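Local coordinates for DNA replication and repair protein RecF (Caldanaerobacter subterraneus subsp. tengcongensis, PDB 5Z69) that probably binds ATP and single-stranded DNA and serves DNA replication, repair and the SOS response as a recombination mediator of the RecFOR pathway, at residues D16-R19 and N20-K23; K43-L46 and L47-I50; N108-S112 and T113-L117. One frame throughout, in Å; residues are numbered along the deposited sequence.

Contact 1: D16-R19 and N20-K23; sequences DNFR and NLKK. With AGS (phosphothiophosphoric acid-adenylate ester), chain C.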
ATOM      1  N   ASP A  16      -6.218  34.868 -27.450  1.00 25.71           N
ATOM      2  CA  ASP A  16      -5.543  35.176 -28.703  1.00 28.78           C
ATOM      3  C   ASP A  16      -4.700  33.963 -29.142  1.00 29.81           C
ATOM      4  O   ASP A  16      -3.778  33.571 -28.440  1.00 23.09           O
ATOM      5  CB  ASP A  16      -4.679  36.433 -28.518  1.00 25.80           C
ATOM      6  CG  ASP A  16      -3.985  36.881 -29.802  1.00 39.74           C
ATOM      7  OD1 ASP A  16      -4.345  36.376 -30.895  1.00 31.02           O
ATOM      8  OD2 ASP A  16      -3.079  37.745 -29.696  1.00 28.78           O
ATOM      9  N   ASN A  17      -5.023  33.379 -30.295  1.00 28.20           N
ATOM     10  CA  ASN A  17      -4.365  32.145 -30.774  1.00 24.51           C
ATOM     11  C   ASN A  17      -4.423  31.001 -29.771  1.00 25.89           C
ATOM     12  O   ASN A  17      -3.505  30.166 -29.708  1.00 28.50           O
ATOM     13  CB  ASN A  17      -2.900  32.390 -31.137  1.00 31.26           C
ATOM     14  CG  ASN A  17      -2.737  33.316 -32.328  1.00 37.73           C
ATOM     15  OD1 ASN A  17      -3.595  33.376 -33.206  1.00 32.19           O
ATOM     16  ND2 ASN A  17      -1.632  34.042 -32.360  1.00 30.66           N
ATOM     17  N   PHE A  18      -5.477  30.958 -28.965  1.00 26.44           N
ATOM     18  CA  PHE A  18      -5.581  29.870 -28.017  1.00 24.04           C
ATOM     19  C   PHE A  18      -6.391  28.737 -28.640  1.00 26.56           C
ATOM     20  O   PHE A  18      -7.558  28.925 -28.959  1.00 26.25           O
ATOM     21  CB  PHE A  18      -6.209  30.327 -26.693  1.00 24.91           C
ATOM     22  CG  PHE A  18      -6.133  29.280 -25.616  1.00 27.31           C
ATOM     23  CD1 PHE A  18      -5.040  29.223 -24.760  1.00 25.47           C
ATOM     24  CD2 PHE A  18      -7.128  28.324 -25.488  1.00 23.67           C
ATOM     25  CE1 PHE A  18      -4.958  28.259 -23.766  1.00 27.14           C
ATOM     26  CE2 PHE A  18      -7.050  27.337 -24.488  1.00 25.01           C
ATOM     27  CZ  PHE A  18      -5.959  27.310 -23.631  1.00 24.09           C
ATOM     28  N   ARG A  19      -5.757  27.576 -28.827  1.00 31.64           N
ATOM     29  CA  ARG A  19      -6.411  26.421 -29.448  1.00 37.39           C
ATOM     30  C   ARG A  19      -7.135  26.824 -30.753  1.00 25.73           C
ATOM     31  O   ARG A  19      -6.565  27.517 -31.588  1.00 38.59           O
ATOM     32  CB  ARG A  19      -7.395  25.773 -28.464  1.00 40.80           C
ATOM     33  CG  ARG A  19      -6.752  25.123 -27.226  1.00 40.64           C
ATOM     34  CD  ARG A  19      -6.155  23.730 -27.522  1.00 33.40           C
ATOM     35  NE  ARG A  19      -5.923  22.991 -26.287  1.00 28.58           N
ATOM     36  CZ  ARG A  19      -5.440  21.745 -26.229  1.00 35.62           C
ATOM     37  NH1 ARG A  19      -5.113  21.078 -27.327  1.00 27.48           N
ATOM     38  NH2 ARG A  19      -5.274  21.158 -25.062  1.00 28.27           N
ATOM     39  N   ASN A  20      -8.395  26.423 -30.902  1.00 29.85           N
ATOM     40  CA  ASN A  20      -9.209  26.777 -32.048  1.00 30.51           C
ATOM     41  C   ASN A  20     -10.026  28.040 -31.777  1.00 33.61           C
ATOM     42  O   ASN A  20     -10.855  28.422 -32.601  1.00 39.63           O
ATOM     43  CB  ASN A  20     -10.155  25.613 -32.413  1.00 32.61           C
ATOM     44  CG  ASN A  20     -11.394  25.555 -31.518  1.00 43.46           C
ATOM     45  OD1 ASN A  20     -11.314  25.757 -30.298  1.00 39.47           O
ATOM     46  ND2 ASN A  20     -12.548  25.308 -32.126  1.00 39.12           N
ATOM     47  N   LEU A  21      -9.861  28.678 -30.622  1.00 32.63           N
ATOM     48  CA  LEU A  21     -10.711  29.851 -30.304  1.00 33.71           C
ATOM     49  C   LEU A  21     -10.300  31.058 -31.154  1.00 27.80           C
ATOM     50  O   LEU A  21      -9.081  31.290 -31.324  1.00 27.73           O
ATOM     51  CB  LEU A  21     -10.605  30.165 -28.798  1.00 36.81           C
ATOM     52  CG  LEU A  21     -11.528  29.473 -27.788  1.00 43.01           C
ATOM     53  CD1 LEU A  21     -11.455  28.084 -28.057  1.00 30.07           C
ATOM     54  CD2 LEU A  21     -11.053  29.669 -26.362  1.00 31.65           C
ATOM     55  N   LYS A  22     -11.260  31.786 -31.706  1.00 29.96           N
ATOM     56  CA  LYS A  22     -10.928  32.989 -32.416  1.00 31.95           C
ATOM     57  C   LYS A  22     -10.505  34.085 -31.427  1.00 38.28           C
ATOM     58  O   LYS A  22     -10.717  33.954 -30.215  1.00 28.19           O
ATOM     59  CB  LYS A  22     -12.102  33.435 -33.268  1.00 42.89           C
ATOM     60  CG  LYS A  22     -12.642  32.364 -34.195  1.00 49.81           C
ATOM     61  CD  LYS A  22     -11.644  32.078 -35.296  1.00 48.87           C
ATOM     62  CE  LYS A  22     -12.193  31.144 -36.390  1.00 55.20           C
ATOM     63  NZ  LYS A  22     -12.079  29.705 -36.053  1.00 51.70           N
ATOM     64  N   LYS A  23      -9.837  35.114 -31.954  1.00 29.07           N
ATOM     65  CA  LYS A  23      -9.312  36.215 -31.160  1.00 32.46           C
ATOM     66  C   LYS A  23     -10.468  37.053 -30.643  1.00 34.87           C
ATOM     67  O   LYS A  23     -11.096  37.794 -31.396  1.00 28.45           O
ATOM     68  CB  LYS A  23      -8.362  37.057 -32.005  1.00 35.29           C
ATOM     69  CG  LYS A  23      -7.426  37.948 -31.222  1.00 33.89           C
ATOM     70  CD  LYS A  23      -6.544  38.730 -32.205  1.00 37.47           C
ATOM     71  CE  LYS A  23      -5.805  39.856 -31.512  1.00 34.41           C
ATOM     72  NZ  LYS A  23      -4.651  40.365 -32.335  1.00 32.31           N
TER
HETATM   73  PG  AGS C 401     -15.895  19.271 -24.737  1.00103.17           P
HETATM   74  S1G AGS C 401     -17.195  20.059 -23.509  1.00 90.99           S
HETATM   75  O2G AGS C 401     -16.604  18.176 -25.604  1.00 75.11           O
HETATM   76  O3G AGS C 401     -14.814  18.571 -23.855  1.00 72.41           O
HETATM   77  PB  AGS C 401     -15.481  20.525 -27.237  1.00 56.28           P
HETATM   78  O1B AGS C 401     -16.173  21.795 -27.604  1.00 58.29           O
HETATM   79  O2B AGS C 401     -16.283  19.292 -27.689  1.00 61.66           O
HETATM   80  O3B AGS C 401     -15.241  20.391 -25.647  1.00 47.47           O
HETATM   81  PA  AGS C 401     -12.807  21.285 -27.677  1.00 48.19           P
HETATM   82  O1A AGS C 401     -13.222  22.543 -26.902  1.00 52.33           O
HETATM   83  O2A AGS C 401     -11.849  20.336 -27.028  1.00 35.65           O
HETATM   84  O3A AGS C 401     -14.117  20.454 -28.056  1.00 86.42           O
HETATM   85  O5' AGS C 401     -12.267  21.685 -29.076  1.00 69.04           O
HETATM   86  C5' AGS C 401     -11.099  21.081 -29.558  1.00 66.83           C
HETATM   87  C4' AGS C 401     -11.124  21.349 -31.031  1.00 65.87           C
HETATM   88  O4' AGS C 401     -10.091  22.307 -31.351  1.00 50.36           O
HETATM   89  C3' AGS C 401     -10.848  20.117 -31.886  1.00 65.90           C
HETATM   90  O3' AGS C 401     -11.591  20.175 -33.099  1.00 62.49           O
HETATM   91  C2' AGS C 401      -9.329  20.174 -32.069  1.00 69.72           C
HETATM   92  O2' AGS C 401      -8.904  19.566 -33.285  1.00 69.67           O
HETATM   93  C1' AGS C 401      -9.071  21.685 -32.107  1.00 64.71           C
HETATM   94  N9  AGS C 401      -7.781  22.075 -31.562  1.00 57.69           N
HETATM   95  C8  AGS C 401      -7.126  21.531 -30.482  1.00 54.04           C
HETATM   96  N7  AGS C 401      -5.959  22.071 -30.241  1.00 56.32           N
HETATM   97  C5  AGS C 401      -5.829  23.039 -31.221  1.00 57.94           C
HETATM   98  C6  AGS C 401      -4.812  23.965 -31.524  1.00 60.82           C
HETATM   99  N6  AGS C 401      -3.684  24.076 -30.814  1.00 61.07           N
HETATM  100  N1  AGS C 401      -4.988  24.776 -32.590  1.00 66.86           N
HETATM  101  C2  AGS C 401      -6.118  24.670 -33.297  1.00 62.25           C
HETATM  102  N3  AGS C 401      -7.147  23.838 -33.112  1.00 58.73           N
HETATM  103  C4  AGS C 401      -6.938  23.049 -32.050  1.00 57.09           C
HETATM  104  O   HOH W   1      -3.395  38.146 -32.881  1.00 35.65           O
HETATM  105  O   HOH W   2      -7.170  33.283 -32.099  1.00 44.72           O
HETATM  106  O   HOH W   3      -7.872  32.655 -29.048  1.00 26.85           O
HETATM  107  O   HOH W   4      -7.144  29.731 -32.441  1.00 44.46           O
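Leu21 N donates to Phe18 O at 2.9 Å, closing a type II' beta turn with Arg19 and Asn20 at its corners, and the two arms, 16-19 and 20-23, run almost exactly antiparallel, their end-to-end directions 174° apart. Beyond that bond, water joins the two arms: among the waters at Leu21 O, one accepts from Asn17 N and another from Phe18 N. At the open end Asp16 and Lys23 lie side by side and point the same way. Lys23 CG rests 3.5 Å from Asp16 OD1, but NZ stays 4.0 Å from OD2, beyond a salt bridge. A water fills in, accepting from Lys23 NZ (2.6 Å) and giving a hydrogen to Asp16 OD1 (2.8 Å), while OD2 is bonded to Tyr74 OH.

The corner residues of the turn bind the nucleotide. Arg19 bends at its second torsion (chi2 -79°), which draws the chain in beside the adenine; NH1 then donates to N7 of AGS over 3.2 Å at a nearly straight 164°, with N7 in the plane of the guanidinium, at its edge. NE forms a salt bridge with Glu48 and NH2 bonds to Ser62 OG, so three nitrogens fix the rotation of the group. Asn20 brings CB to 3.5 Å from the sugar oxygen O4' of AGS, its amide tied to Asn45 and Gln41 O.

Phe18 and Leu21 both lean towards helix 43-55, their CD2 atoms 4.2 Å apart. The turn connects strands 9-16 and 24-27 of the hairpin, with Phe18 packed on Glu48 and Ala49 of that helix and Leu21 on Asn45, and with strand 74-83, through Tyr76 and Val77, meeting Asp16 and Phe18.

Contact 2: K43-L46 and L47-I50; sequences KSNL and LEAI. With AGS (phosphothiophosphoric acid-adenylate ester), chain C.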
ATOM      1  N   LYS A  43     -15.725  24.410 -26.574  1.00 38.03           N
ATOM      2  CA  LYS A  43     -16.223  24.492 -25.202  1.00 39.93           C
ATOM      3  C   LYS A  43     -15.140  24.179 -24.179  1.00 42.68           C
ATOM      4  O   LYS A  43     -14.940  24.929 -23.229  1.00 36.19           O
ATOM      5  CB  LYS A  43     -17.401  23.529 -24.981  1.00 38.44           C
ATOM      6  CG  LYS A  43     -18.640  23.832 -25.784  1.00 47.39           C
ATOM      7  CD  LYS A  43     -19.718  22.774 -25.570  1.00 50.76           C
ATOM      8  CE  LYS A  43     -19.342  21.458 -26.241  1.00 48.97           C
ATOM      9  NZ  LYS A  43     -20.525  20.564 -26.366  1.00 48.79           N
ATOM     10  N   SER A  44     -14.454  23.056 -24.345  1.00 35.15           N
ATOM     11  CA  SER A  44     -13.493  22.667 -23.325  1.00 35.10           C
ATOM     12  C   SER A  44     -12.225  23.511 -23.449  1.00 27.66           C
ATOM     13  O   SER A  44     -11.543  23.767 -22.454  1.00 31.29           O
ATOM     14  CB  SER A  44     -13.157  21.172 -23.411  1.00 36.04           C
ATOM     15  OG  SER A  44     -12.520  20.900 -24.649  1.00 56.14           O
ATOM     16  N   ASN A  45     -11.905  23.925 -24.673  1.00 28.48           N
ATOM     17  CA  ASN A  45     -10.791  24.838 -24.865  1.00 35.78           C
ATOM     18  C   ASN A  45     -10.984  26.142 -24.047  1.00 31.37           C
ATOM     19  O   ASN A  45     -10.045  26.666 -23.468  1.00 26.46           O
ATOM     20  CB  ASN A  45     -10.615  25.169 -26.355  1.00 37.97           C
ATOM     21  CG  ASN A  45     -10.231  23.947 -27.190  1.00 35.46           C
ATOM     22  OD1 ASN A  45      -9.822  22.930 -26.658  1.00 34.94           O
ATOM     23  ND2 ASN A  45     -10.376  24.056 -28.508  1.00 31.56           N
ATOM     24  N   LEU A  46     -12.210  26.646 -23.988  1.00 31.34           N
ATOM     25  CA  LEU A  46     -12.437  27.902 -23.264  1.00 34.83           C
ATOM     26  C   LEU A  46     -12.274  27.681 -21.758  1.00 34.86           C
ATOM     27  O   LEU A  46     -11.672  28.520 -21.061  1.00 28.20           O
ATOM     28  CB  LEU A  46     -13.808  28.479 -23.598  1.00 28.11           C
ATOM     29  CG  LEU A  46     -14.257  29.663 -22.735  1.00 35.66           C
ATOM     30  CD1 LEU A  46     -13.334  30.869 -22.878  1.00 28.31           C
ATOM     31  CD2 LEU A  46     -15.686  30.044 -23.099  1.00 23.54           C
ATOM     32  N   LEU A  47     -12.803  26.569 -21.252  1.00 28.80           N
ATOM     33  CA  LEU A  47     -12.581  26.202 -19.853  1.00 24.72           C
ATOM     34  C   LEU A  47     -11.101  26.000 -19.561  1.00 23.33           C
ATOM     35  O   LEU A  47     -10.597  26.412 -18.500  1.00 26.06           O
ATOM     36  CB  LEU A  47     -13.359  24.931 -19.504  1.00 28.38           C
ATOM     37  CG  LEU A  47     -14.678  25.147 -18.748  1.00 35.78           C
ATOM     38  CD1 LEU A  47     -15.484  26.242 -19.388  1.00 38.22           C
ATOM     39  CD2 LEU A  47     -15.496  23.892 -18.687  1.00 42.91           C
ATOM     40  N   GLU A  48     -10.391  25.401 -20.515  1.00 22.90           N
ATOM     41  CA  GLU A  48      -8.958  25.223 -20.372  1.00 23.27           C
ATOM     42  C   GLU A  48      -8.260  26.588 -20.285  1.00 26.21           C
ATOM     43  O   GLU A  48      -7.319  26.762 -19.518  1.00 27.84           O
ATOM     44  CB  GLU A  48      -8.401  24.407 -21.544  1.00 28.64           C
ATOM     45  CG  GLU A  48      -6.895  24.117 -21.495  1.00 25.85           C
ATOM     46  CD  GLU A  48      -6.437  23.244 -22.683  1.00 34.29           C
ATOM     47  OE1 GLU A  48      -5.799  22.188 -22.461  1.00 35.31           O
ATOM     48  OE2 GLU A  48      -6.727  23.612 -23.832  1.00 32.54           O
ATOM     49  N   ALA A  49      -8.722  27.552 -21.069  1.00 23.73           N
ATOM     50  CA  ALA A  49      -8.157  28.900 -21.009  1.00 28.37           C
ATOM     51  C   ALA A  49      -8.449  29.553 -19.655  1.00 31.47           C
ATOM     52  O   ALA A  49      -7.591  30.212 -19.070  1.00 22.56           O
ATOM     53  CB  ALA A  49      -8.698  29.757 -22.156  1.00 25.35           C
ATOM     54  N   ILE A  50      -9.657  29.370 -19.146  1.00 25.87           N
ATOM     55  CA  ILE A  50      -9.997  29.931 -17.841  1.00 32.13           C
ATOM     56  C   ILE A  50      -9.201  29.266 -16.721  1.00 27.76           C
ATOM     57  O   ILE A  50      -8.647  29.951 -15.869  1.00 22.63           O
ATOM     58  CB  ILE A  50     -11.492  29.808 -17.560  1.00 34.62           C
ATOM     59  CG1 ILE A  50     -12.249  30.622 -18.601  1.00 26.65           C
ATOM     60  CG2 ILE A  50     -11.803  30.312 -16.149  1.00 27.73           C
ATOM     61  CD1 ILE A  50     -13.699  30.245 -18.753  1.00 33.58           C
TER
HETATM   62  PG  AGS C 401     -15.895  19.271 -24.737  1.00103.17           P
HETATM   63  S1G AGS C 401     -17.195  20.059 -23.509  1.00 90.99           S
HETATM   64  O2G AGS C 401     -16.604  18.176 -25.604  1.00 75.11           O
HETATM   65  O3G AGS C 401     -14.814  18.571 -23.855  1.00 72.41           O
HETATM   66  PB  AGS C 401     -15.481  20.525 -27.237  1.00 56.28           P
HETATM   67  O1B AGS C 401     -16.173  21.795 -27.604  1.00 58.29           O
HETATM   68  O2B AGS C 401     -16.283  19.292 -27.689  1.00 61.66           O
HETATM   69  O3B AGS C 401     -15.241  20.391 -25.647  1.00 47.47           O
HETATM   70  PA  AGS C 401     -12.807  21.285 -27.677  1.00 48.19           P
HETATM   71  O1A AGS C 401     -13.222  22.543 -26.902  1.00 52.33           O
HETATM   72  O2A AGS C 401     -11.849  20.336 -27.028  1.00 35.65           O
HETATM   73  O3A AGS C 401     -14.117  20.454 -28.056  1.00 86.42           O
HETATM   74  O5' AGS C 401     -12.267  21.685 -29.076  1.00 69.04           O
HETATM   75  C5' AGS C 401     -11.099  21.081 -29.558  1.00 66.83           C
HETATM   76  C4' AGS C 401     -11.124  21.349 -31.031  1.00 65.87           C
HETATM   77  O4' AGS C 401     -10.091  22.307 -31.351  1.00 50.36           O
HETATM   78  C3' AGS C 401     -10.848  20.117 -31.886  1.00 65.90           C
HETATM   79  O3' AGS C 401     -11.591  20.175 -33.099  1.00 62.49           O
HETATM   80  C2' AGS C 401      -9.329  20.174 -32.069  1.00 69.72           C
HETATM   81  O2' AGS C 401      -8.904  19.566 -33.285  1.00 69.67           O
HETATM   82  C1' AGS C 401      -9.071  21.685 -32.107  1.00 64.71           C
HETATM   83  N9  AGS C 401      -7.781  22.075 -31.562  1.00 57.69           N
HETATM   84  C8  AGS C 401      -7.126  21.531 -30.482  1.00 54.04           C
HETATM   85  N7  AGS C 401      -5.959  22.071 -30.241  1.00 56.32           N
HETATM   86  C5  AGS C 401      -5.829  23.039 -31.221  1.00 57.94           C
HETATM   87  C6  AGS C 401      -4.812  23.965 -31.524  1.00 60.82           C
HETATM   88  N6  AGS C 401      -3.684  24.076 -30.814  1.00 61.07           N
HETATM   89  N1  AGS C 401      -4.988  24.776 -32.590  1.00 66.86           N
HETATM   90  C2  AGS C 401      -6.118  24.670 -33.297  1.00 62.25           C
HETATM   91  N3  AGS C 401      -7.147  23.838 -33.112  1.00 58.73           N
HETATM   92  C4  AGS C 401      -6.938  23.049 -32.050  1.00 57.09           C
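One face of the Asn45 carboxamide is covered by an α-phosphate oxygen, O1A of AGS, 3.3 Å over CG. At the edges of the amide, OD1 bonds to Arg60 NH1, and ND2 is bonded to Asn20 OD1 and makes a second, weak bond to O4' of AGS, 3.4 Å long. Glu48 OE2 is shared by Arg60 and Arg19 in salt bridges, and OE1 bonds to Ser58 OG.

These are the first turns of the helix that begins within the P-loop (Walker A), with Lys43 and Ser44 its last residues, and the leading amides face the phosphates. Lys43 N donates to O1B of AGS at 2.8 Å, Ser44 N reaches the bridging O3B at 3.1 Å, and Asn45 N meets O1A at 2.9 Å and 165°. The helix end probably adds favourable positive potential there. Lys43 kinks at its third torsion (chi3 -72°), laying CE 3.5 Å from O1B while NZ bonds to Gly37 O.

Further along, Ile50 N bonds to Leu46 O (2.9 Å), and Ile50 CD1 sits 4.1 Å from Leu46 CG. Leu46 and Leu47 pack on Ile35 of strand 32-36, Leu47 also on strand 345-349, and Ala49 and Ile50 on strand 9-16, so the helix lies between two sheets.

Contact 3: N108-S112 and T113-L117; sequences NKLKS and TGEIL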
ATOM      1  N   ASN A 108       2.920  42.989 -13.299  1.00 32.32           N
ATOM      2  CA  ASN A 108       4.230  42.550 -12.814  1.00 35.07           C
ATOM      3  C   ASN A 108       4.527  41.129 -13.254  1.00 34.81           C
ATOM      4  O   ASN A 108       3.765  40.203 -12.965  1.00 28.87           O
ATOM      5  CB  ASN A 108       4.336  42.632 -11.294  1.00 32.50           C
ATOM      6  CG  ASN A 108       3.935  43.988 -10.754  1.00 48.23           C
ATOM      7  OD1 ASN A 108       3.206  44.078  -9.765  1.00 59.25           O
ATOM      8  ND2 ASN A 108       4.389  45.052 -11.416  1.00 49.19           N
ATOM      9  N   LYS A 109       5.657  40.962 -13.930  1.00 27.74           N
ATOM     10  CA  LYS A 109       6.048  39.648 -14.427  1.00 28.69           C
ATOM     11  C   LYS A 109       6.391  38.738 -13.263  1.00 26.82           C
ATOM     12  O   LYS A 109       7.116  39.120 -12.347  1.00 38.62           O
ATOM     13  CB  LYS A 109       7.224  39.773 -15.406  1.00 33.89           C
ATOM     14  CG  LYS A 109       7.664  38.440 -15.998  1.00 41.56           C
ATOM     15  CD  LYS A 109       8.717  38.617 -17.101  1.00 47.27           C
ATOM     16  CE  LYS A 109       9.203  37.263 -17.634  1.00 50.50           C
ATOM     17  NZ  LYS A 109      10.237  37.446 -18.701  1.00 65.37           N
ATOM     18  N   LEU A 110       5.818  37.546 -13.269  1.00 25.44           N
ATOM     19  CA  LEU A 110       6.144  36.553 -12.256  1.00 31.33           C
ATOM     20  C   LEU A 110       7.485  35.917 -12.602  1.00 42.40           C
ATOM     21  O   LEU A 110       7.788  35.710 -13.775  1.00 36.73           O
ATOM     22  CB  LEU A 110       5.051  35.488 -12.162  1.00 30.14           C
ATOM     23  CG  LEU A 110       3.666  36.050 -11.816  1.00 33.05           C
ATOM     24  CD1 LEU A 110       2.692  34.925 -11.494  1.00 37.98           C
ATOM     25  CD2 LEU A 110       3.755  37.024 -10.665  1.00 42.57           C
ATOM     26  N   LYS A 111       8.285  35.629 -11.582  1.00 44.56           N
ATOM     27  CA  LYS A 111       9.573  34.963 -11.760  1.00 49.88           C
ATOM     28  C   LYS A 111       9.426  33.481 -12.093  1.00 43.27           C
ATOM     29  O   LYS A 111      10.264  32.923 -12.783  1.00 41.76           O
ATOM     30  CB  LYS A 111      10.429  35.110 -10.502  1.00 61.43           C
ATOM     31  CG  LYS A 111      10.503  36.525  -9.949  1.00 73.23           C
ATOM     32  CD  LYS A 111      11.589  37.359 -10.604  1.00 75.43           C
ATOM     33  CE  LYS A 111      11.575  38.773 -10.037  1.00 81.58           C
ATOM     34  NZ  LYS A 111      12.824  39.539 -10.319  1.00 83.07           N
ATOM     35  N   SER A 112       8.396  32.824 -11.569  1.00 40.42           N
ATOM     36  CA  SER A 112       8.149  31.418 -11.932  1.00 38.70           C
ATOM     37  C   SER A 112       6.674  31.176 -12.167  1.00 38.68           C
ATOM     38  O   SER A 112       5.820  31.985 -11.789  1.00 43.64           O
ATOM     39  CB  SER A 112       8.662  30.447 -10.865  1.00 36.69           C
ATOM     40  OG  SER A 112       8.200  30.825  -9.589  1.00 42.22           O
ATOM     41  N   THR A 113       6.382  30.063 -12.811  1.00 33.28           N
ATOM     42  CA  THR A 113       5.017  29.741 -13.178  1.00 40.47           C
ATOM     43  C   THR A 113       4.189  29.464 -11.920  1.00 45.19           C
ATOM     44  O   THR A 113       3.037  29.895 -11.837  1.00 39.34           O
ATOM     45  CB  THR A 113       4.972  28.546 -14.159  1.00 46.48           C
ATOM     46  OG1 THR A 113       5.645  28.925 -15.369  1.00 45.33           O
ATOM     47  CG2 THR A 113       3.527  28.167 -14.496  1.00 42.00           C
ATOM     48  N   GLY A 114       4.800  28.807 -10.930  1.00 33.79           N
ATOM     49  CA  GLY A 114       4.104  28.420  -9.711  1.00 32.37           C
ATOM     50  C   GLY A 114       3.607  29.604  -8.905  1.00 33.94           C
ATOM     51  O   GLY A 114       2.751  29.469  -8.055  1.00 28.51           O
ATOM     52  N   GLU A 115       4.143  30.787  -9.175  1.00 33.93           N
ATOM     53  CA  GLU A 115       3.726  31.966  -8.442  1.00 30.69           C
ATOM     54  C   GLU A 115       2.355  32.445  -8.891  1.00 32.90           C
ATOM     55  O   GLU A 115       1.786  33.353  -8.288  1.00 27.69           O
ATOM     56  CB  GLU A 115       4.762  33.083  -8.589  1.00 38.05           C
ATOM     57  CG  GLU A 115       6.039  32.799  -7.809  1.00 46.55           C
ATOM     58  CD  GLU A 115       7.133  33.802  -8.104  1.00 53.03           C
ATOM     59  OE1 GLU A 115       6.822  35.008  -8.217  1.00 58.21           O
ATOM     60  OE2 GLU A 115       8.303  33.382  -8.254  1.00 66.93           O
ATOM     61  N   ILE A 116       1.824  31.839  -9.950  1.00 25.89           N
ATOM     62  CA  ILE A 116       0.466  32.155 -10.370  1.00 39.85           C
ATOM     63  C   ILE A 116      -0.629  31.609  -9.405  1.00 28.47           C
ATOM     64  O   ILE A 116      -1.736  32.159  -9.354  1.00 25.29           O
ATOM     65  CB  ILE A 116       0.200  31.640 -11.787  1.00 25.41           C
ATOM     66  CG1 ILE A 116      -0.935  32.441 -12.431  1.00 26.28           C
ATOM     67  CG2 ILE A 116      -0.163  30.145 -11.750  1.00 24.02           C
ATOM     68  CD1 ILE A 116      -1.184  32.077 -13.884  1.00 23.28           C
ATOM     69  N   LEU A 117      -0.349  30.547  -8.643  1.00 25.66           N
ATOM     70  CA  LEU A 117      -1.342  30.021  -7.673  1.00 25.51           C
ATOM     71  C   LEU A 117      -1.587  30.997  -6.485  1.00 18.32           C
ATOM     72  O   LEU A 117      -0.654  31.691  -6.103  1.00 37.86           O
ATOM     73  CB  LEU A 117      -0.851  28.681  -7.111  1.00 30.32           C
ATOM     74  CG  LEU A 117      -0.117  27.638  -7.990  1.00 35.60           C
ATOM     75  CD1 LEU A 117       0.527  26.588  -7.123  1.00 35.01           C
ATOM     76  CD2 LEU A 117      -1.028  26.951  -8.969  1.00 29.92           C
TER
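Leu110 lays its CD1 methyl on the peptide bond that joins Glu115 to Ile116, 3.6 Å from both Glu115 C and Ile116 N. That peptide belongs to a single turn of 3-10 helix, residues 114-116, which follows the short edge strand 108-109. The turn shows the three-residue spacing of its kind: Glu115 N bonds weakly to Ser112 O at 3.3 Å, and Ile116 N bonds to Thr113 O at 3.0 Å. Leu110 CD1 also comes to 4.1 Å from Ile116 CB, which makes the apolar part of the contact.

The polar part folds back over the start of the turn. Glu115 sets CG beside its own backbone N (chi1 -72°) and then runs extended, a course that returns the carboxylate to residues 111 and 112. Ser112 OG donates to Glu115 OE2 over 2.9 Å, meeting the oxygen from above the carboxylate plane, 35° out of it. Lys111 crosses the glutamate obliquely; its CB lies 3.5 Å from Glu115 OE2, but its chain bends and carries the amine away. With an alanine here in place of Glu115, the Ser112 hydroxyl would probably lose its acceptor and be set free to turn.

The site is at the surface, away from the nucleotide. Leu110 pairs through its backbone with Ile103 of strand 101-105, and Leu110, Thr113 and Ile116 all set side chains on that same isoleucine, joining the turn to the sheet edge. The aliphatic part of the glutamate touches the serine too, Glu115 CG lying 3.4 Å from Ser112 OG.

From the N terminus the chain first meets contact 1, which closes the hairpin between strands 9-16 and 24-27. It then passes through strand 32-36 into the helix of contact 2, and reaches contact 3 where the antiparallel sheet ends and the chain turns towards strand 122-125. All three are local and follow in series, none nested in or crossing another. Contacts 1 and 2 nevertheless meet in space: Phe18 CE2 packs 3.2 Å from Asn45 O, and together they hold AGS, contact 1 at the adenine, contact 2 at the phosphates, both reaching the sugar. Contact 3 stands apart, its centre about 23 Å from that of contact 1, at the far edge of the same sheet.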